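Local coordinates for iron-regulated ABC transporter siderophore-binding protein SirA (Staphylococcus aureus subsp. aureus, PDB 3MWF), which binds the siderophore staphyloferrin B and probably hands its ferric complex to an iron-regulated ABC importer in the cell membrane, at residues A[178-183]-A[281-286]; A[269-274]-A[285-290]; A[25-30]-A[77-82]; A[34-39]-A[60-65]; A[207-210]-A[216-219]. All blocks are in the same frame, centred on the assembly; numbering follows the deposited sequence.

Contact 1. Residues A[178-183]-A[281-286]; sequences GGYAGE and LKLIDD
The phenol ring of Tyr180 meets the methyl branch of Leu283 obliquely, Tyr180 CE2 lying 4.2 Å from Leu283 CD1. The Tyr180 side chain also touches Phe114, Asn272, Ser279 and Ser280, so it sits where several parts of the chain converge. Its hydroxyl is taken care of outside the two segments: Tyr180 OH is hydrogen-bonded to Gly276 O, which fixes the far end of the ring just ahead of helix 277-290. The second point of touch is aliphatic, with Ala181 CB 3.9 Å from Leu283 CD1. That same methyl is 4.1 Å from Ala181 CA and therefore rests on the alanine's backbone as well. Leu283 gets there with CG trans to the main-chain nitrogen (chi1 -168°), its CB directed at helix 179-187. The small methyl of Ala181 leaves the CA atoms of Ala181 and Leu283 8.0 Å apart. All three side chains are buried, yet the two segments hide just 100 Å² between them. No hydrogen bond or ion pair crosses here: the join rests on dispersion and water exclusion through one leucine methyl, while the tyrosine's polar end is satisfied separately.

Contact 2. Residues A[269-274]-A[285-290]; sequences ITWNLA and DDLYEK. With SE8 (5-[(2-{[(3S)-5-{[(2S)-2-amino-2-carboxyethyl]amino}-3-carboxy-3-hydroxy-5-oxopentanoyl]amino}ethyl)amino]-2,5-dioxopentanoic acid), chain C.
Thr270 and Asp286 mark the nearest backbone approach, CA to CA 8.8 Å, between helical segments whose axes pass 12.2 Å apart at 122°. At this spacing the contact is made by side chains. Trp271 reaches across: its indole NE1 donates to Asp286 OD2 at 3.2 Å, a bent bond (137° at the hydrogen) that uses the oxygen's anti lone pair, with the acceptor tilted 24° out of the indole plane. Asp286 is modelled in two conformers, and this bond is described for one of them. In that conformer a water also donates to Asp286 OD2 at 2.7 Å and sits 2.9 Å from Thr270 OG1, so two donors would meet one carboxylate oxygen. Farther round the indole edge, Trp271 CH2 touches Leu287 CD2 at 3.8 Å. The helix is widened here by a pi-type turn that includes Trp271, Ala274 N bonding to Ile269 O at 3.0 Å. Asn272, within that turn, gives its ND2 to SE8 O24 at 2.8 Å, a carboxylate oxygen of the bound siderophore. Helix 179-187 touches Trp271 through Ala181 and Leu287 through Leu185; strand 222-227 touches Trp271 through Phe224 and Val226, and Leu287 through Phe224.

Contact 3. Residues A[25-30]-A[77-82]; sequences VTLYQG and EEISKL
Ile79 faces Val25 and Leu27 from helix 76-81, and its side chain can be traced outward branch by branch. CB leaves the helix in the direction of strand 24-26; the CA atoms of Ile79 and Val25 are 7.2 Å apart. At CB the chain forks. The short branch, CG2, points opposite the amide nitrogen across the CA-CB bond and comes within 4.3 Å of Val25 CG1. The long branch, CG1, lies beside that nitrogen and opposite the carbonyl carbon (chi1 -61°), and continues extended to CD1, which reaches Leu27 CD2 at 3.8 Å. These two methyls meet tip to tip just past the end of the strand, so one isoleucine touches both Val25 and Leu27. Leu82 adds a third touch: its CD1 lies 4.1 Å from Val25 CG2, the two side chains crossing at about a right angle. The bond from Leu82 N to Ile79 O, at 3.1 Å, ties Leu82 back to the isoleucine. Three charged residues of the 77-82 segment pair among themselves, Lys81 NZ with Glu78 OE2 at 2.8 Å and, in a long salt bridge, with Glu77. No hydrogen bond crosses the contact, which buries 162 Å². Val68 and Ile87, from strands 66-70 and 86-90, and Leu101 of helix 98-104 complete the apolar cluster. A helix lying on a largely parallel sheet, in the connection between parallel strands 66-70 and 86-90, is the alpha/beta layering of the lobes of siderophore-binding proteins of this family.

Contact 4. Residues A[34-39]-A[60-65]; sequences VAVSLG and NDLKDT
Val36, in the last turn of helix 29-37, faces Asp61 and Leu62 of the loop ahead of strand 66-70, with CA atoms of Val36 and Asp61 6.9 Å apart. Both backbones change direction sharply nearby. The helix closes in a Schellman motif at Gly39, whose positive phi of 84° accompanies the bond from Gly39 N to Val36 O at 3.0 Å. In the other segment the chain is in 3-10 conformation at Asn60 and Asp61, and a type II beta turn runs from Leu62 to Thr65, closed by Thr65 N to Leu62 O at 3.1 Å. Between them Val36 is the single residue of its segment that touches across, and it uses both methyls. CG1, swung away from the valine's own amide nitrogen (chi1 167°), lies 3.7 Å from Asp61 CB and 3.9 Å from Asp61 CG, and thus meets the aspartate at the root of its carboxylate. CG2 turns to Leu62, 3.7 Å from its CD2. Each of the two opposing side chains crosses the valine at about a right angle, and each methyl has its own nearest partner. No hydrogen bond links the segments, and the 110 Å² they bury grade from the covered Leu62 to the partly exposed Asp61. The turn is held from another quarter: Lys54 NZ bonds to both Leu62 O and Thr65 O, while Thr65 OG1 bonds to Pro42 O. Around the contact, Val34 and Ala35 of helix 29-37 pack on helix 116-127, and Leu38, just after it, on helix 130-155; Lys278 of helix 277-290 touches Val36 itself.

Contact 5. Residues A[207-210]-A[216-219]; sequences IQLT and PLMN
Strand 206-209 is outermost, within this chain, in the five-stranded mixed sheet of this alpha/beta protein, and the contact belongs to the connection leading from it to strand 222-227. Residues 216-218, part of a 3-10 segment in that connection, fold back over the side of the strand that carries Ile207 and Leu209. Leu217 reaches the strand at two points. Ile207 and Leu217 meet tip to tip, Ile207 CG2 lying 4.2 Å from Leu217 CD2; two residues on, Leu209 CD2 is 4.4 Å from that same Leu217 CD2. One methyl thus faces a pair of side chains that the strand's two-residue repeat places on one side. The CA atoms of Leu209 and Leu217 remain 9.5 Å apart, so the backbones are kept separate by side chains, which hide 152 Å² without a polar bond. The turn is closed by Asn219 N to Pro216 O at 3.0 Å, and Asn193 ND2 bonds to both Leu217 O and Asn219 O. Leu196 of helix 194-201 touches Ile207 and Leu217, and Trp245 covers Leu209 and Met218. Met218, extended from CG outward, runs past Leu209 in the opposite direction until Met218 CE lies 4.0 Å from Leu209 CD1.

How the contacts relate
Contacts 1 and 2 share helix 277-290 and lie 6 Å apart between centres; they touch directly, Ala181 CB lying 3.4 Å from Trp271 O. Contact 2 reaches the siderophore itself, and the Tyr180 side chain of contact 1 is about 6 Å from it. Contacts 3 and 4 lie on the same side of the chain's centre, beside the six-stranded sheet, 13 Å apart between centres, with contact 4 nested in the loop closed by contact 3. Gln29 joins the two regions: its CB lies 3.2 Å from Ala274 O. Contact 5, nested within the loop of contact 1, is remote, its centre about 35 Å from that of contact 3, and its Ile207 side chain about 11 Å from the ligand.

Contact 1. Residues A[178-183]-A[281-286]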
# COMPACT_ATOMS: atom_id res chain seq x y z
N GLY A 178 1.69 10.43 -1.95
CA GLY A 178 0.53 9.63 -1.62
C GLY A 178 0.95 8.18 -1.70
O GLY A 178 1.99 7.77 -1.17
N GLY A 179 0.17 7.38 -2.41
CA GLY A 179 0.43 5.96 -2.42
C GLY A 179 0.21 5.36 -1.03
O GLY A 179 -0.37 6.00 -0.13
N TYR A 180 0.65 4.12 -0.85
CA TYR A 180 0.32 3.41 0.37
C TYR A 180 0.80 4.14 1.62
O TYR A 180 -0.02 4.45 2.51
CB TYR A 180 0.92 1.99 0.37
CG TYR A 180 0.43 1.21 1.55
CD1 TYR A 180 -0.89 0.73 1.59
CD2 TYR A 180 1.28 0.96 2.64
CE1 TYR A 180 -1.35 0.03 2.69
CE2 TYR A 180 0.80 0.24 3.76
CZ TYR A 180 -0.50 -0.20 3.76
OH TYR A 180 -0.98 -0.93 4.82
N ALA A 181 2.12 4.36 1.72
CA ALA A 181 2.68 4.94 2.95
C ALA A 181 2.39 6.43 3.01
O ALA A 181 2.09 6.94 4.07
CB ALA A 181 4.19 4.69 3.06
N GLY A 182 2.44 7.11 1.87
CA GLY A 182 2.14 8.57 1.87
C GLY A 182 0.75 8.93 2.38
O GLY A 182 0.58 9.93 3.11
N GLU A 183 -0.25 8.15 2.00
CA GLU A 183 -1.59 8.39 2.53
C GLU A 183 -1.72 8.10 4.03
O GLU A 183 -2.41 8.83 4.74
CB GLU A 183 -2.67 7.62 1.77
CG GLU A 183 -2.81 8.12 0.31
CD GLU A 183 -4.14 7.73 -0.32
OE1 GLU A 183 -5.00 7.10 0.32
OE2 GLU A 183 -4.37 8.09 -1.48
N LEU A 281 -1.51 -1.11 10.37
CA LEU A 281 -1.27 -1.14 11.81
C LEU A 281 0.21 -1.36 12.10
O LEU A 281 0.79 -0.70 12.98
CB LEU A 281 -2.14 -2.25 12.45
CG LEU A 281 -3.64 -2.15 12.14
CD1 LEU A 281 -4.38 -3.31 12.84
CD2 LEU A 281 -4.24 -0.81 12.59
N LYS A 282 0.84 -2.26 11.34
CA LYS A 282 2.27 -2.46 11.46
C LYS A 282 3.13 -1.24 11.12
O LYS A 282 4.15 -1.00 11.76
CB LYS A 282 2.69 -3.67 10.62
CG LYS A 282 4.10 -4.11 10.85
CD LYS A 282 4.15 -5.02 12.07
CE LYS A 282 5.45 -5.78 12.10
NZ LYS A 282 6.54 -4.88 12.56
N LEU A 283 2.75 -0.49 10.10
CA LEU A 283 3.48 0.72 9.73
C LEU A 283 3.45 1.73 10.89
O LEU A 283 4.50 2.26 11.28
CB LEU A 283 2.92 1.30 8.41
CG LEU A 283 3.73 2.40 7.71
CD1 LEU A 283 3.29 2.55 6.25
CD2 LEU A 283 3.59 3.75 8.44
N ILE A 284 2.29 1.91 11.49
CA ILE A 284 2.15 2.82 12.65
C ILE A 284 3.05 2.36 13.81
O ILE A 284 3.76 3.16 14.44
CB ILE A 284 0.67 2.97 13.08
CG1 ILE A 284 -0.17 3.62 11.95
CG2 ILE A 284 0.59 3.88 14.32
CD1 ILE A 284 -1.72 3.60 12.11
N ASP A 285 3.06 1.05 14.07
CA ASP A 285 3.99 0.49 15.08
C ASP A 285 5.44 0.80 14.75
O ASP A 285 6.22 1.17 15.64
CB ASP A 285 3.84 -1.04 15.17
CG ASP A 285 2.63 -1.47 15.94
OD1 ASP A 285 1.97 -0.65 16.63
OD2 ASP A 285 2.34 -2.69 15.86
N ASP A 286 5.81 0.64 13.47
CA ASP A 286 7.15 0.97 13.00
C ASP A 286 7.53 2.40 13.32
O ASP A 286 8.66 2.67 13.74
CB ASP A 286 7.26 0.75 11.49
CG ASP A 286 7.58 -0.68 11.12
OD1 ASP A 286 7.73 -1.51 12.05
OD2 ASP A 286 7.67 -0.98 9.91

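Contact 2. Residues A[269-274]-A[285-290]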
# COMPACT_ATOMS: atom_id res chain seq x y z
N ILE A 269 7.76 -4.59 2.58
CA ILE A 269 6.44 -5.25 2.59
C ILE A 269 5.45 -4.43 3.41
O ILE A 269 4.35 -4.12 2.94
CB ILE A 269 6.55 -6.70 3.12
CG1 ILE A 269 7.47 -7.48 2.18
CG2 ILE A 269 5.16 -7.35 3.20
CD1 ILE A 269 7.85 -8.87 2.75
N THR A 270 5.88 -4.03 4.60
CA THR A 270 5.07 -3.15 5.46
C THR A 270 4.82 -1.78 4.82
O THR A 270 3.70 -1.26 4.87
CB THR A 270 5.79 -2.96 6.79
OG1 THR A 270 5.80 -4.22 7.45
CG2 THR A 270 5.07 -1.93 7.70
N TRP A 271 5.88 -1.22 4.25
CA TRP A 271 5.85 0.16 3.80
C TRP A 271 5.23 0.38 2.44
O TRP A 271 4.88 1.51 2.10
CB TRP A 271 7.25 0.80 3.89
CG TRP A 271 7.56 1.21 5.30
CD1 TRP A 271 7.95 0.39 6.34
CD2 TRP A 271 7.42 2.52 5.85
NE1 TRP A 271 8.08 1.13 7.50
CE2 TRP A 271 7.75 2.44 7.22
CE3 TRP A 271 7.05 3.77 5.31
CZ2 TRP A 271 7.74 3.57 8.07
CZ3 TRP A 271 7.04 4.89 6.14
CH2 TRP A 271 7.39 4.79 7.51
N ASN A 272 5.11 -0.69 1.63
CA ASN A 272 4.49 -0.51 0.33
C ASN A 272 3.85 -1.74 -0.30
O ASN A 272 2.76 -1.66 -0.91
CB ASN A 272 5.50 0.05 -0.69
CG ASN A 272 4.82 0.51 -1.96
OD1 ASN A 272 3.85 1.29 -1.90
ND2 ASN A 272 5.29 0.04 -3.10
N LEU A 273 4.54 -2.88 -0.21
CA LEU A 273 4.10 -4.00 -1.10
C LEU A 273 2.82 -4.69 -0.67
O LEU A 273 2.03 -5.05 -1.55
CB LEU A 273 5.22 -5.03 -1.27
CG LEU A 273 6.52 -4.51 -1.88
CD1 LEU A 273 7.58 -5.64 -1.96
CD2 LEU A 273 6.39 -3.79 -3.25
N ALA A 274 2.64 -4.89 0.63
CA ALA A 274 1.47 -5.62 1.11
C ALA A 274 0.16 -4.89 0.81
O ALA A 274 -0.85 -5.53 0.48
CB ALA A 274 1.60 -5.97 2.60
N ASP A 285 3.06 1.05 14.07
CA ASP A 285 3.99 0.49 15.08
C ASP A 285 5.44 0.80 14.75
O ASP A 285 6.22 1.17 15.64
CB ASP A 285 3.84 -1.04 15.17
CG ASP A 285 2.63 -1.47 15.94
OD1 ASP A 285 1.97 -0.65 16.63
OD2 ASP A 285 2.34 -2.69 15.86
N ASP A 286 5.81 0.64 13.47
CA ASP A 286 7.15 0.97 13.00
C ASP A 286 7.53 2.40 13.32
O ASP A 286 8.66 2.67 13.74
CB ASP A 286 7.26 0.75 11.49
CG ASP A 286 7.58 -0.68 11.12
OD1 ASP A 286 7.73 -1.51 12.05
OD2 ASP A 286 7.67 -0.98 9.91
N LEU A 287 6.59 3.32 13.10
CA LEU A 287 6.81 4.74 13.38
C LEU A 287 7.09 5.03 14.85
O LEU A 287 8.01 5.78 15.15
CB LEU A 287 5.61 5.55 12.90
CG LEU A 287 5.48 5.68 11.39
CD1 LEU A 287 4.14 6.33 11.10
CD2 LEU A 287 6.64 6.50 10.79
N TYR A 288 6.35 4.41 15.76
CA TYR A 288 6.67 4.55 17.20
C TYR A 288 8.12 4.17 17.46
O TYR A 288 8.84 4.88 18.18
CB TYR A 288 5.74 3.70 18.05
CG TYR A 288 4.42 4.32 18.37
CD1 TYR A 288 4.30 5.30 19.36
CD2 TYR A 288 3.27 3.93 17.70
CE1 TYR A 288 3.07 5.85 19.67
CE2 TYR A 288 2.04 4.46 18.00
CZ TYR A 288 1.94 5.44 18.98
OH TYR A 288 0.70 5.96 19.26
N GLU A 289 8.57 3.07 16.86
CA GLU A 289 9.94 2.60 17.03
C GLU A 289 11.00 3.48 16.35
O GLU A 289 11.97 3.89 16.99
CB GLU A 289 10.05 1.15 16.54
CG GLU A 289 11.36 0.48 16.82
CD GLU A 289 11.49 -0.79 16.01
OE1 GLU A 289 10.67 -1.69 16.26
OE2 GLU A 289 12.37 -0.85 15.13
N LYS A 290 10.81 3.78 15.06
CA LYS A 290 11.81 4.51 14.30
C LYS A 290 11.91 5.96 14.76
O LYS A 290 12.98 6.56 14.65
CB LYS A 290 11.54 4.46 12.77
CG LYS A 290 11.58 3.04 12.13
CD LYS A 290 12.91 2.31 12.29
CE LYS A 290 12.87 0.92 11.57
NZ LYS A 290 12.09 -0.11 12.31
C1 SE8 C . 4.67 -2.96 -11.15
C2 SE8 C . 6.00 -2.72 -10.50
C3 SE8 C . 6.20 -3.65 -9.32
N4 SE8 C . 5.27 -3.39 -8.22
C5 SE8 C . 5.58 -2.60 -7.21
C6 SE8 C . 4.47 -2.28 -6.24
C7 SE8 C . 3.62 -1.12 -6.75
C8 SE8 C . 2.41 -0.96 -5.80
C9 SE8 C . 1.58 0.29 -6.04
N10 SE8 C . 1.44 0.72 -7.29
C11 SE8 C . 0.63 1.89 -7.54
C12 SE8 C . -0.55 1.55 -8.43
N13 SE8 C . -1.12 2.73 -9.07
C14 SE8 C . -0.63 3.30 -10.21
C15 SE8 C . 0.27 2.51 -11.11
C16 SE8 C . 1.61 2.63 -10.42
C17 SE8 C . 2.53 1.46 -10.57
C18 SE8 C . 3.83 1.81 -11.12
O19 SE8 C . 4.53 -3.99 -11.87
O20 SE8 C . 3.78 -2.10 -11.01
N21 SE8 C . 6.08 -1.31 -10.07
O22 SE8 C . 6.68 -2.13 -7.03
C23 SE8 C . 4.45 0.14 -6.84
O24 SE8 C . 4.75 0.77 -5.78
O25 SE8 C . 4.83 0.56 -7.96
O26 SE8 C . 3.19 -1.41 -8.09
O27 SE8 C . 1.06 0.86 -5.08
O28 SE8 C . -0.87 4.45 -10.52
O29 SE8 C . 2.27 0.33 -10.14
O30 SE8 C . 4.78 1.09 -10.85
O31 SE8 C . 3.96 2.85 -11.81
O HOH W 1 7.68 -3.66 9.55

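Contact 3. Residues A[25-30]-A[77-82]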
# COMPACT_ATOMS: atom_id res chain seq x y z
N VAL A 25 -11.48 -14.54 -5.27
CA VAL A 25 -10.17 -14.43 -5.89
C VAL A 25 -9.76 -12.97 -5.77
O VAL A 25 -10.51 -12.10 -6.19
CB VAL A 25 -10.17 -14.90 -7.35
CG1 VAL A 25 -8.87 -14.52 -8.06
CG2 VAL A 25 -10.40 -16.43 -7.41
N THR A 26 -8.58 -12.73 -5.22
CA THR A 26 -8.08 -11.37 -4.99
C THR A 26 -6.93 -11.08 -5.93
O THR A 26 -5.93 -11.81 -5.95
CB THR A 26 -7.67 -11.17 -3.51
OG1 THR A 26 -6.87 -12.29 -3.07
CG2 THR A 26 -8.90 -11.06 -2.64
N LEU A 27 -7.06 -10.00 -6.70
CA LEU A 27 -6.11 -9.68 -7.79
C LEU A 27 -5.14 -8.54 -7.48
O LEU A 27 -4.43 -8.09 -8.38
CB LEU A 27 -6.86 -9.36 -9.09
CG LEU A 27 -7.74 -10.53 -9.57
CD1 LEU A 27 -8.38 -10.15 -10.91
CD2 LEU A 27 -6.93 -11.80 -9.75
N TYR A 28 -5.12 -8.07 -6.24
CA TYR A 28 -3.99 -7.26 -5.81
C TYR A 28 -3.63 -7.54 -4.35
O TYR A 28 -4.47 -8.01 -3.60
CB TYR A 28 -4.23 -5.77 -6.06
CG TYR A 28 -5.42 -5.12 -5.42
CD1 TYR A 28 -6.66 -5.10 -6.10
CD2 TYR A 28 -5.31 -4.42 -4.22
CE1 TYR A 28 -7.76 -4.42 -5.54
CE2 TYR A 28 -6.40 -3.77 -3.65
CZ TYR A 28 -7.61 -3.74 -4.34
OH TYR A 28 -8.71 -3.09 -3.82
N GLN A 29 -2.39 -7.24 -3.97
CA GLN A 29 -1.90 -7.63 -2.64
C GLN A 29 -2.84 -7.21 -1.52
O GLN A 29 -3.12 -7.98 -0.61
CB GLN A 29 -0.53 -6.97 -2.39
CG GLN A 29 0.46 -7.05 -3.57
CD GLN A 29 0.87 -8.47 -3.89
OE1 GLN A 29 1.24 -9.23 -3.01
NE2 GLN A 29 0.78 -8.84 -5.18
N GLY A 30 -3.29 -5.95 -1.56
CA GLY A 30 -4.08 -5.41 -0.45
C GLY A 30 -5.43 -6.09 -0.33
O GLY A 30 -5.95 -6.21 0.76
N GLU A 77 -7.33 -18.06 -17.14
CA GLU A 77 -7.66 -19.50 -17.10
C GLU A 77 -7.57 -20.07 -15.69
O GLU A 77 -8.44 -20.79 -15.25
CB GLU A 77 -6.77 -20.30 -18.05
CG GLU A 77 -7.21 -21.76 -18.16
CD GLU A 77 -6.22 -22.61 -18.92
OE1 GLU A 77 -5.38 -22.01 -19.64
OE2 GLU A 77 -6.28 -23.86 -18.79
N GLU A 78 -6.52 -19.71 -14.94
CA GLU A 78 -6.41 -20.19 -13.57
C GLU A 78 -7.52 -19.64 -12.67
O GLU A 78 -7.99 -20.33 -11.79
CB GLU A 78 -5.04 -19.85 -13.01
CG GLU A 78 -3.89 -20.50 -13.78
CD GLU A 78 -3.97 -22.03 -13.75
OE1 GLU A 78 -4.35 -22.60 -12.71
OE2 GLU A 78 -3.66 -22.67 -14.78
N ILE A 79 -7.91 -18.38 -12.88
CA ILE A 79 -9.03 -17.80 -12.13
C ILE A 79 -10.31 -18.60 -12.44
O ILE A 79 -11.02 -19.03 -11.53
CB ILE A 79 -9.23 -16.32 -12.51
CG1 ILE A 79 -7.97 -15.51 -12.17
CG2 ILE A 79 -10.48 -15.72 -11.82
CD1 ILE A 79 -8.03 -14.05 -12.64
N SER A 80 -10.55 -18.83 -13.73
CA SER A 80 -11.75 -19.57 -14.16
C SER A 80 -11.84 -20.95 -13.51
O SER A 80 -12.93 -21.36 -13.06
CB SER A 80 -11.74 -19.74 -15.68
OG SER A 80 -12.98 -20.32 -16.07
N LYS A 81 -10.71 -21.66 -13.45
CA LYS A 81 -10.65 -23.01 -12.88
C LYS A 81 -11.01 -23.11 -11.41
O LYS A 81 -11.40 -24.18 -10.93
CB LYS A 81 -9.28 -23.65 -13.13
CG LYS A 81 -9.12 -24.07 -14.58
CD LYS A 81 -7.85 -24.88 -14.83
CE LYS A 81 -6.68 -24.00 -15.19
NZ LYS A 81 -5.41 -24.80 -15.37
N LEU A 82 -10.88 -21.99 -10.70
CA LEU A 82 -11.23 -21.97 -9.30
C LEU A 82 -12.72 -21.84 -9.04
O LEU A 82 -13.15 -21.97 -7.90
CB LEU A 82 -10.46 -20.86 -8.57
CG LEU A 82 -8.96 -21.16 -8.52
CD1 LEU A 82 -8.21 -19.87 -8.08
CD2 LEU A 82 -8.70 -22.31 -7.58

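Contact 4. Residues A[34-39]-A[60-65]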
# COMPACT_ATOMS: atom_id res chain seq x y z
N VAL A 34 -6.92 -7.82 2.87
CA VAL A 34 -8.23 -7.42 3.40
C VAL A 34 -9.16 -8.64 3.53
O VAL A 34 -9.88 -8.77 4.52
CB VAL A 34 -8.83 -6.28 2.55
CG1 VAL A 34 -10.34 -6.06 2.85
CG2 VAL A 34 -8.07 -4.99 2.80
N ALA A 35 -9.10 -9.55 2.55
CA ALA A 35 -9.96 -10.75 2.61
C ALA A 35 -9.62 -11.53 3.89
O ALA A 35 -10.51 -11.90 4.68
CB ALA A 35 -9.72 -11.62 1.39
N VAL A 36 -8.33 -11.77 4.10
CA VAL A 36 -7.89 -12.45 5.32
C VAL A 36 -8.33 -11.71 6.59
O VAL A 36 -8.84 -12.33 7.56
CB VAL A 36 -6.36 -12.69 5.26
CG1 VAL A 36 -5.78 -13.11 6.63
CG2 VAL A 36 -5.99 -13.72 4.18
N SER A 37 -8.18 -10.39 6.59
CA SER A 37 -8.56 -9.54 7.72
C SER A 37 -10.06 -9.62 8.05
O SER A 37 -10.48 -9.47 9.22
CB SER A 37 -8.16 -8.10 7.41
OG SER A 37 -6.74 -7.97 7.38
N LEU A 38 -10.86 -9.85 7.01
CA LEU A 38 -12.32 -9.97 7.14
C LEU A 38 -12.77 -11.41 7.43
O LEU A 38 -13.97 -11.68 7.50
CB LEU A 38 -13.00 -9.43 5.88
CG LEU A 38 -12.92 -7.91 5.66
CD1 LEU A 38 -13.42 -7.56 4.29
CD2 LEU A 38 -13.73 -7.15 6.71
N GLY A 39 -11.80 -12.32 7.57
CA GLY A 39 -12.06 -13.73 7.93
C GLY A 39 -12.42 -14.62 6.75
O GLY A 39 -13.00 -15.70 6.94
N ASN A 60 0.47 -18.40 6.13
CA ASN A 60 -0.23 -19.40 6.96
C ASN A 60 -1.75 -19.20 6.96
O ASN A 60 -2.50 -20.10 7.36
CB ASN A 60 0.32 -19.46 8.40
CG ASN A 60 1.77 -20.01 8.47
OD1 ASN A 60 2.20 -20.80 7.62
ND2 ASN A 60 2.51 -19.59 9.49
N ASP A 61 -2.19 -18.02 6.54
CA ASP A 61 -3.61 -17.75 6.34
C ASP A 61 -4.03 -18.01 4.89
O ASP A 61 -5.22 -17.92 4.57
CB ASP A 61 -3.93 -16.29 6.69
CG ASP A 61 -3.50 -15.93 8.06
OD1 ASP A 61 -2.58 -15.09 8.18
OD2 ASP A 61 -4.05 -16.50 9.01
N LEU A 62 -3.06 -18.33 4.03
CA LEU A 62 -3.32 -18.62 2.62
C LEU A 62 -2.93 -20.04 2.23
O LEU A 62 -2.63 -20.31 1.07
CB LEU A 62 -2.57 -17.64 1.71
CG LEU A 62 -2.85 -16.15 1.87
CD1 LEU A 62 -1.93 -15.35 0.92
CD2 LEU A 62 -4.33 -15.85 1.59
N LYS A 63 -2.94 -20.96 3.18
CA LYS A 63 -2.60 -22.33 2.80
C LYS A 63 -3.75 -22.87 1.92
O LYS A 63 -4.94 -22.65 2.20
CB LYS A 63 -2.29 -23.19 4.04
CG LYS A 63 -3.48 -23.60 4.86
CD LYS A 63 -3.14 -23.69 6.37
CE LYS A 63 -1.70 -24.14 6.62
NZ LYS A 63 -1.12 -23.38 7.78
N ASP A 64 -3.40 -23.52 0.83
CA ASP A 64 -4.39 -23.98 -0.16
C ASP A 64 -4.95 -22.89 -1.08
O ASP A 64 -5.66 -23.22 -2.04
CB ASP A 64 -5.57 -24.74 0.49
CG ASP A 64 -5.14 -25.97 1.27
OD1 ASP A 64 -4.36 -26.80 0.74
OD2 ASP A 64 -5.62 -26.11 2.42
N THR A 65 -4.69 -21.61 -0.78
CA THR A 65 -4.97 -20.56 -1.77
C THR A 65 -4.13 -20.80 -3.01
O THR A 65 -2.91 -20.94 -2.95
CB THR A 65 -4.68 -19.14 -1.20
OG1 THR A 65 -5.49 -18.90 -0.05
CG2 THR A 65 -4.96 -18.06 -2.28

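Contact 5. Residues A[207-210]-A[216-219]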
# COMPACT_ATOMS: atom_id res chain seq x y z
N ILE A 207 5.65 9.89 -7.28
CA ILE A 207 6.45 10.71 -8.18
C ILE A 207 7.70 9.97 -8.60
O ILE A 207 8.50 9.58 -7.75
CB ILE A 207 6.84 12.02 -7.48
CG1 ILE A 207 5.56 12.73 -7.04
CG2 ILE A 207 7.69 12.90 -8.39
CD1 ILE A 207 5.78 13.72 -5.99
N GLN A 208 7.88 9.77 -9.91
CA GLN A 208 9.09 9.12 -10.38
C GLN A 208 10.07 10.22 -10.67
O GLN A 208 9.71 11.23 -11.29
CB GLN A 208 8.81 8.34 -11.66
CG GLN A 208 7.90 7.21 -11.43
CD GLN A 208 8.00 6.16 -12.53
OE1 GLN A 208 7.53 5.04 -12.35
NE2 GLN A 208 8.62 6.51 -13.70
N LEU A 209 11.29 10.07 -10.15
CA LEU A 209 12.35 11.03 -10.41
C LEU A 209 13.50 10.39 -11.13
O LEU A 209 13.95 9.29 -10.76
CB LEU A 209 12.86 11.62 -9.11
CG LEU A 209 11.79 12.35 -8.31
CD1 LEU A 209 12.39 12.81 -7.02
CD2 LEU A 209 11.23 13.55 -9.14
N THR A 210 14.03 11.10 -12.11
CA THR A 210 15.08 10.54 -12.95
C THR A 210 16.39 11.29 -12.74
O THR A 210 17.44 10.82 -13.20
CB THR A 210 14.67 10.57 -14.44
OG1 THR A 210 14.43 11.93 -14.84
CG2 THR A 210 13.37 9.81 -14.66
N PRO A 216 15.79 17.98 -4.04
CA PRO A 216 15.11 18.91 -3.13
C PRO A 216 13.61 18.71 -2.93
O PRO A 216 13.08 19.14 -1.90
CB PRO A 216 15.42 20.27 -3.76
CG PRO A 216 16.81 20.07 -4.31
CD PRO A 216 16.72 18.69 -4.93
N LEU A 217 12.92 18.09 -3.89
CA LEU A 217 11.51 17.79 -3.75
C LEU A 217 11.23 16.86 -2.56
O LEU A 217 10.10 16.83 -2.04
CB LEU A 217 10.93 17.23 -5.07
CG LEU A 217 9.41 17.05 -5.21
CD1 LEU A 217 8.69 18.40 -5.03
CD2 LEU A 217 9.04 16.42 -6.58
N MET A 218 12.25 16.11 -2.14
CA MET A 218 12.16 15.18 -1.02
C MET A 218 12.22 15.87 0.33
O MET A 218 12.07 15.22 1.37
CB MET A 218 13.36 14.22 -1.09
CG MET A 218 13.39 13.40 -2.36
SD MET A 218 14.93 12.46 -2.36
CE MET A 218 14.75 11.67 -3.94
N ASN A 219 12.51 17.18 0.35
CA ASN A 219 12.83 17.81 1.64
C ASN A 219 11.73 17.61 2.69
O ASN A 219 10.55 17.70 2.39
CB ASN A 219 13.14 19.31 1.48
CG ASN A 219 13.93 19.83 2.68
OD1 ASN A 219 14.72 19.09 3.29
ND2 ASN A 219 13.67 21.09 3.05